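Local atomic coordinates of S-adenosylmethionine:tRNA ribosyltransferase-isomerase (Thermotoga maritima, PDB entry 1VKY), a protein that probably transfers and isomerises the ribose moiety of S-adenosylmethionine onto the 7-aminomethyl group of preQ1-modified tRNA, giving epoxyqueuosine in the queuosine pathway. Residues 89-94 and 106-111; 100-105 and 139-144. All blocks are in the same frame, centred on the assembly; numbering follows the deposited sequence.

Contact 1: residues 89-94 and 106-111; sequences SIEILL and LVRPGQ
Glu91 to Leu93 run antiparallel to Leu106 to Arg108, the short strand axes 4.7 Å apart at their closest and their directions 163° apart. Glu91 faces Arg108 and Leu93 faces Leu106 as hydrogen-bonded pairs, each closed by two N-H to O bonds; Glu91 N to Arg108 O, at 2.8 Å, is representative. Between them Ile92 and Val107 form a non-hydrogen-bonded pair, where Val107 CA also approaches Glu91 O at 3.2 Å in a CA-H...O contact.

On the face bearing Glu91, Leu93, Leu106 and Arg108, the acid and the arginine lie alongside each other and point the same way. Glu91 is extended, whereas Arg108 bends at chi3 (-63°), which turns its guanidinium edge to the carboxylate. Arg108 NH2 meets Glu91 OE1 on its syn side but well out of the carboxylate plane, at 3.1 Å, in a salt bridge supplemented by a weak bond from NE. Leu93 CD1 covers one guanidinium face, 3.6 Å from Arg108 NH2, and Glu233 takes NH1 in a second salt bridge. A methionine at Arg108 would probably leave both Glu91 and Glu233 without their cationic mate. On the other face Ile92 CG1 lies 4.4 Å from Val107 CG2, beside Leu140. The pattern is that of an antiparallel beta hairpin, strands 89-97 and 102-108, within a six-stranded antiparallel sheet.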
loop_
_atom_site.group_PDB
_atom_site.type_symbol
_atom_site.label_atom_id
_atom_site.label_comp_id
_atom_site.label_asym_id
_atom_site.label_seq_id
_atom_site.Cartn_x
_atom_site.Cartn_y
_atom_site.Cartn_z
ATOM N N SER B 89 17.267 37.431 -5.841
ATOM C CA SER B 89 16.227 36.409 -6.090
ATOM C C SER B 89 16.133 35.302 -5.009
ATOM O O SER B 89 16.866 34.309 -5.055
ATOM C CB SER B 89 16.468 35.737 -7.435
ATOM O OG SER B 89 15.617 34.607 -7.565
ATOM N N ILE B 90 15.171 35.432 -4.103
ATOM C CA ILE B 90 15.098 34.597 -2.896
ATOM C C ILE B 90 14.017 33.515 -2.952
ATOM O O ILE B 90 12.895 33.760 -3.379
ATOM C CB ILE B 90 14.882 35.530 -1.711
ATOM C CG1 ILE B 90 16.042 36.526 -1.673
ATOM C CG2 ILE B 90 14.777 34.754 -0.416
ATOM C CD1 ILE B 90 15.911 37.581 -0.671
ATOM N N GLU B 91 14.365 32.309 -2.527
ATOM C CA GLU B 91 13.407 31.221 -2.483
ATOM C C GLU B 91 12.747 31.191 -1.100
ATOM O O GLU B 91 13.401 31.398 -0.074
ATOM C CB GLU B 91 14.097 29.888 -2.776
ATOM C CG GLU B 91 13.164 28.696 -2.805
ATOM C CD GLU B 91 13.911 27.374 -2.794
ATOM O OE1 GLU B 91 15.105 27.353 -2.411
ATOM O OE2 GLU B 91 13.304 26.349 -3.166
ATOM N N ILE B 92 11.444 30.944 -1.096
ATOM C CA ILE B 92 10.650 30.885 0.125
ATOM C C ILE B 92 9.907 29.562 0.137
ATOM O O ILE B 92 9.176 29.257 -0.812
ATOM C CB ILE B 92 9.618 32.040 0.161
ATOM C CG1 ILE B 92 10.314 33.392 0.096
ATOM C CG2 ILE B 92 8.744 31.927 1.399
ATOM C CD1 ILE B 92 9.385 34.527 -0.307
ATOM N N LEU B 93 10.108 28.777 1.194
ATOM C CA LEU B 93 9.366 27.526 1.411
ATOM C C LEU B 93 8.525 27.645 2.670
ATOM O O LEU B 93 9.078 27.869 3.742
ATOM C CB LEU B 93 10.349 26.362 1.607
ATOM C CG LEU B 93 11.350 26.143 0.498
ATOM C CD1 LEU B 93 12.399 25.157 0.945
ATOM C CD2 LEU B 93 10.619 25.621 -0.736
ATOM N N LEU B 94 7.214 27.435 2.542
ATOM C CA LEU B 94 6.294 27.501 3.652
ATOM C C LEU B 94 6.424 26.242 4.505
ATOM O O LEU B 94 6.393 25.137 3.974
ATOM C CB LEU B 94 4.848 27.654 3.156
ATOM C CG LEU B 94 4.289 29.074 3.006
ATOM C CD1 LEU B 94 5.109 29.946 2.087
ATOM C CD2 LEU B 94 2.833 29.010 2.539
ATOM N N LEU B 106 11.215 28.763 5.241
ATOM C CA LEU B 106 12.621 28.571 4.967
ATOM C C LEU B 106 12.935 29.524 3.825
ATOM O O LEU B 106 12.292 29.459 2.783
ATOM C CB LEU B 106 12.864 27.098 4.575
ATOM C CG LEU B 106 14.018 26.425 5.261
ATOM C CD1 LEU B 106 15.299 26.973 4.646
ATOM C CD2 LEU B 106 13.986 26.648 6.759
ATOM N N VAL B 107 13.876 30.436 4.036
ATOM C CA VAL B 107 14.200 31.452 3.050
ATOM C C VAL B 107 15.667 31.261 2.660
ATOM O O VAL B 107 16.534 31.232 3.532
ATOM C CB VAL B 107 13.950 32.857 3.614
ATOM C CG1 VAL B 107 14.461 33.898 2.677
ATOM C CG2 VAL B 107 12.459 33.062 3.866
ATOM N N ARG B 108 15.928 31.136 1.356
ATOM C CA ARG B 108 17.274 30.872 0.833
ATOM C C ARG B 108 17.530 31.752 -0.391
ATOM O O ARG B 108 16.786 31.656 -1.365
ATOM C CB ARG B 108 17.407 29.386 0.457
ATOM C CG ARG B 108 17.145 28.446 1.640
ATOM C CD ARG B 108 17.347 26.955 1.398
ATOM N NE ARG B 108 16.435 26.403 0.402
ATOM C CZ ARG B 108 16.371 25.114 0.085
ATOM N NH1 ARG B 108 17.162 24.236 0.691
ATOM N NH2 ARG B 108 15.518 24.698 -0.841
ATOM N N PRO B 109 18.549 32.609 -0.380
ATOM C CA PRO B 109 19.476 32.815 0.728
ATOM C C PRO B 109 18.915 33.646 1.881
ATOM O O PRO B 109 18.421 34.757 1.681
ATOM C CB PRO B 109 20.608 33.583 0.069
ATOM C CG PRO B 109 19.957 34.339 -1.028
ATOM C CD PRO B 109 18.896 33.438 -1.545
ATOM N N GLY B 110 19.039 33.103 3.088
ATOM C CA GLY B 110 18.432 33.669 4.285
ATOM C C GLY B 110 19.208 34.803 4.907
ATOM O O GLY B 110 18.605 35.677 5.502
ATOM N N GLN B 111 20.535 34.798 4.777
ATOM C CA GLN B 111 21.387 35.876 5.319
ATOM C C GLN B 111 20.861 37.271 4.947
ATOM O O GLN B 111 20.981 38.233 5.718
ATOM C CB GLN B 111 22.839 35.728 4.830
#

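Contact 2: residues 100-105 and 139-144; sequences EGIWKC and ILKFQP
Trp103 and Phe142 both carry CG beside the backbone N, anti to the carbonyl carbon (chi1 -71° in each), and these torsions bring the two aromatic groups together on one face of the sheet. The rings approach at a slant, Trp103 CD1 lying 4.1 Å from Phe142 CE1. Cys105 has a similar first torsion, and its SG comes to 3.6 Å from Leu140 CD2, the one methyl branch of that leucine to meet the sulfur and CB of the cysteine.

The backbones pair antiparallel. Trp103 and Leu140 exchange two hydrogen bonds, of which Leu140 N to Trp103 O is nearly straight, with an N-H...O angle of 175°. Past the Ile102-Lys141 pair, Phe142 N donates to Gly101 O at 2.9 Å, almost in line with the C=O bond; the same oxygen lies at the edge of the phenyl ring, 3.6 Å from Phe142 CD1. Gly101 adopts a positive phi of 72°, a backbone shape that favours glycine, just before the strand begins.

On the face bearing Ile102, Lys104, Ile139 and Lys141 the contacts are between aliphatic carbons. Ile102 CG2 meets Ile139 CG2 at 3.8 Å, the two side chains crossing at a slant, while Lys104 lies side by side with Ile139 and touches its CG1 through CG. The lysine then bends, and its amino group forms a salt bridge with Asp135 and a hydrogen bond with Thr137.

Trp103 NE1 and Gly101 N both donate to Asp147 OD1 at the start of helix 147-153. The chemistry is thus divided: apolar carbon and sulfur pack on the face of Trp103, Cys105, Leu140 and Phe142, while the polar ends of Trp103 and Lys104 find partners outside the two strands, and the two N-H groups on one carboxylate oxygen probably favour its negative charge.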
loop_
_atom_site.group_PDB
_atom_site.type_symbol
_atom_site.label_atom_id
_atom_site.label_comp_id
_atom_site.label_asym_id
_atom_site.label_seq_id
_atom_site.Cartn_x
_atom_site.Cartn_y
_atom_site.Cartn_z
ATOM N N GLU B 100 -3.557 32.917 9.357
ATOM C CA GLU B 100 -3.832 33.186 7.946
ATOM C C GLU B 100 -2.848 34.222 7.433
ATOM O O GLU B 100 -2.754 35.306 7.977
ATOM C CB GLU B 100 -5.257 33.734 7.793
ATOM C CG GLU B 100 -5.656 34.143 6.372
ATOM C CD GLU B 100 -5.879 32.968 5.420
ATOM O OE1 GLU B 100 -6.121 31.837 5.869
ATOM O OE2 GLU B 100 -5.848 33.182 4.193
ATOM N N GLY B 101 -2.095 33.878 6.407
ATOM C CA GLY B 101 -1.143 34.825 5.821
ATOM C C GLY B 101 0.117 35.145 6.619
ATOM O O GLY B 101 0.849 36.043 6.230
ATOM N N ILE B 102 0.364 34.440 7.734
ATOM C CA ILE B 102 1.616 34.537 8.511
ATOM C C ILE B 102 2.185 33.113 8.690
ATOM O O ILE B 102 1.574 32.232 9.342
ATOM C CB ILE B 102 1.417 35.269 9.895
ATOM C CG1 ILE B 102 0.751 36.624 9.711
ATOM C CG2 ILE B 102 2.760 35.453 10.601
ATOM C CD1 ILE B 102 0.574 37.416 10.989
ATOM N N TRP B 103 3.355 32.898 8.087
ATOM C CA TRP B 103 3.999 31.604 8.021
ATOM C C TRP B 103 5.463 31.641 8.428
ATOM O O TRP B 103 6.184 32.577 8.068
ATOM C CB TRP B 103 3.946 31.116 6.565
ATOM C CG TRP B 103 2.593 30.734 6.110
ATOM C CD1 TRP B 103 1.559 31.580 5.764
ATOM C CD2 TRP B 103 2.104 29.415 5.942
ATOM N NE1 TRP B 103 0.461 30.849 5.399
ATOM C CE2 TRP B 103 0.762 29.517 5.503
ATOM C CE3 TRP B 103 2.656 28.149 6.121
ATOM C CZ2 TRP B 103 -0.018 28.403 5.228
ATOM C CZ3 TRP B 103 1.889 27.048 5.833
ATOM C CH2 TRP B 103 0.558 27.189 5.397
ATOM N N LYS B 104 5.902 30.602 9.149
ATOM C CA LYS B 104 7.304 30.313 9.307
ATOM C C LYS B 104 7.748 29.694 8.019
ATOM O O LYS B 104 7.133 28.741 7.553
ATOM C CB LYS B 104 7.573 29.316 10.434
ATOM C CG LYS B 104 7.379 29.901 11.796
ATOM C CD LYS B 104 7.401 28.837 12.878
ATOM C CE LYS B 104 8.717 28.117 12.971
ATOM N NZ LYS B 104 9.680 28.920 13.716
ATOM N N CYS B 105 8.824 30.231 7.468
ATOM C CA CYS B 105 9.308 29.866 6.145
ATOM C C CYS B 105 10.790 29.599 6.174
ATOM O O CYS B 105 11.533 30.160 6.971
ATOM C CB CYS B 105 9.056 31.011 5.159
ATOM S SG CYS B 105 7.300 31.374 4.923
ATOM N N ILE B 139 9.787 34.444 9.864
ATOM C CA ILE B 139 8.361 34.616 9.975
ATOM C C ILE B 139 7.992 35.680 8.975
ATOM O O ILE B 139 8.458 36.804 9.054
ATOM C CB ILE B 139 7.955 34.999 11.409
ATOM C CG1 ILE B 139 8.210 33.822 12.371
ATOM C CG2 ILE B 139 6.493 35.316 11.440
ATOM C CD1 ILE B 139 9.623 33.647 12.757
ATOM N N LEU B 140 7.144 35.315 8.032
ATOM C CA LEU B 140 6.757 36.211 6.957
ATOM C C LEU B 140 5.272 36.501 7.025
ATOM O O LEU B 140 4.458 35.596 7.149
ATOM C CB LEU B 140 7.062 35.561 5.613
ATOM C CG LEU B 140 8.407 35.781 4.909
ATOM C CD1 LEU B 140 9.584 36.016 5.771
ATOM C CD2 LEU B 140 8.649 34.612 4.046
ATOM N N LYS B 141 4.930 37.779 6.933
ATOM C CA LYS B 141 3.539 38.212 6.780
ATOM C C LYS B 141 3.309 38.578 5.307
ATOM O O LYS B 141 3.959 39.481 4.773
ATOM C CB LYS B 141 3.230 39.405 7.700
ATOM C CG LYS B 141 1.810 39.923 7.589
ATOM C CD LYS B 141 1.451 41.009 8.649
ATOM C CE LYS B 141 1.903 42.415 8.273
ATOM N NZ LYS B 141 1.097 43.078 7.215
ATOM N N PHE B 142 2.409 37.851 4.654
ATOM C CA PHE B 142 2.084 38.081 3.238
ATOM C C PHE B 142 1.130 39.250 3.077
ATOM O O PHE B 142 0.378 39.563 3.990
ATOM C CB PHE B 142 1.538 36.797 2.619
ATOM C CG PHE B 142 2.591 35.761 2.439
ATOM C CD1 PHE B 142 2.884 34.875 3.445
ATOM C CD2 PHE B 142 3.366 35.744 1.290
ATOM C CE1 PHE B 142 3.881 33.949 3.285
ATOM C CE2 PHE B 142 4.367 34.792 1.126
ATOM C CZ PHE B 142 4.616 33.913 2.112
ATOM N N GLN B 143 1.217 39.932 1.936
ATOM C CA GLN B 143 0.334 41.062 1.627
ATOM C C GLN B 143 -0.251 40.748 0.247
ATOM O O GLN B 143 0.501 40.734 -0.727
ATOM C CB GLN B 143 1.130 42.358 1.628
ATOM C CG GLN B 143 0.279 43.634 1.531
ATOM C CD GLN B 143 1.023 44.854 2.049
ATOM O OE1 GLN B 143 1.161 45.855 1.337
ATOM N NE2 GLN B 143 1.522 44.767 3.291
ATOM N N PRO B 144 -1.541 40.393 0.155
ATOM C CA PRO B 144 -2.470 40.348 1.273
ATOM C C PRO B 144 -2.313 39.063 2.066
ATOM O O PRO B 144 -1.699 38.114 1.589
ATOM C CB PRO B 144 -3.843 40.377 0.587
ATOM C CG PRO B 144 -3.638 39.687 -0.702
ATOM C CD PRO B 144 -2.176 39.914 -1.083
#

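In the fold
Contacts 1 and 2 lie on opposite edges of strand 102-108, which pairs with strand 89-97 in contact 1 and with strand 138-143 in contact 2. Their centres are about 13 Å apart, and they share a continuous apolar layer: Ile92 CG2 of contact 1 lies 3.8 Å from both Leu140 CD2 and Cys105 SG of contact 2, while Leu94 CD2 packs 3.5 Å from Trp103 CD2. The two strand pairings are therefore joined through side chains on the same face of the sheet. Both centres sit 24 to 25 Å from the centre of the chain, in the antiparallel six-stranded sheet, separate from the nine-stranded mixed sheet.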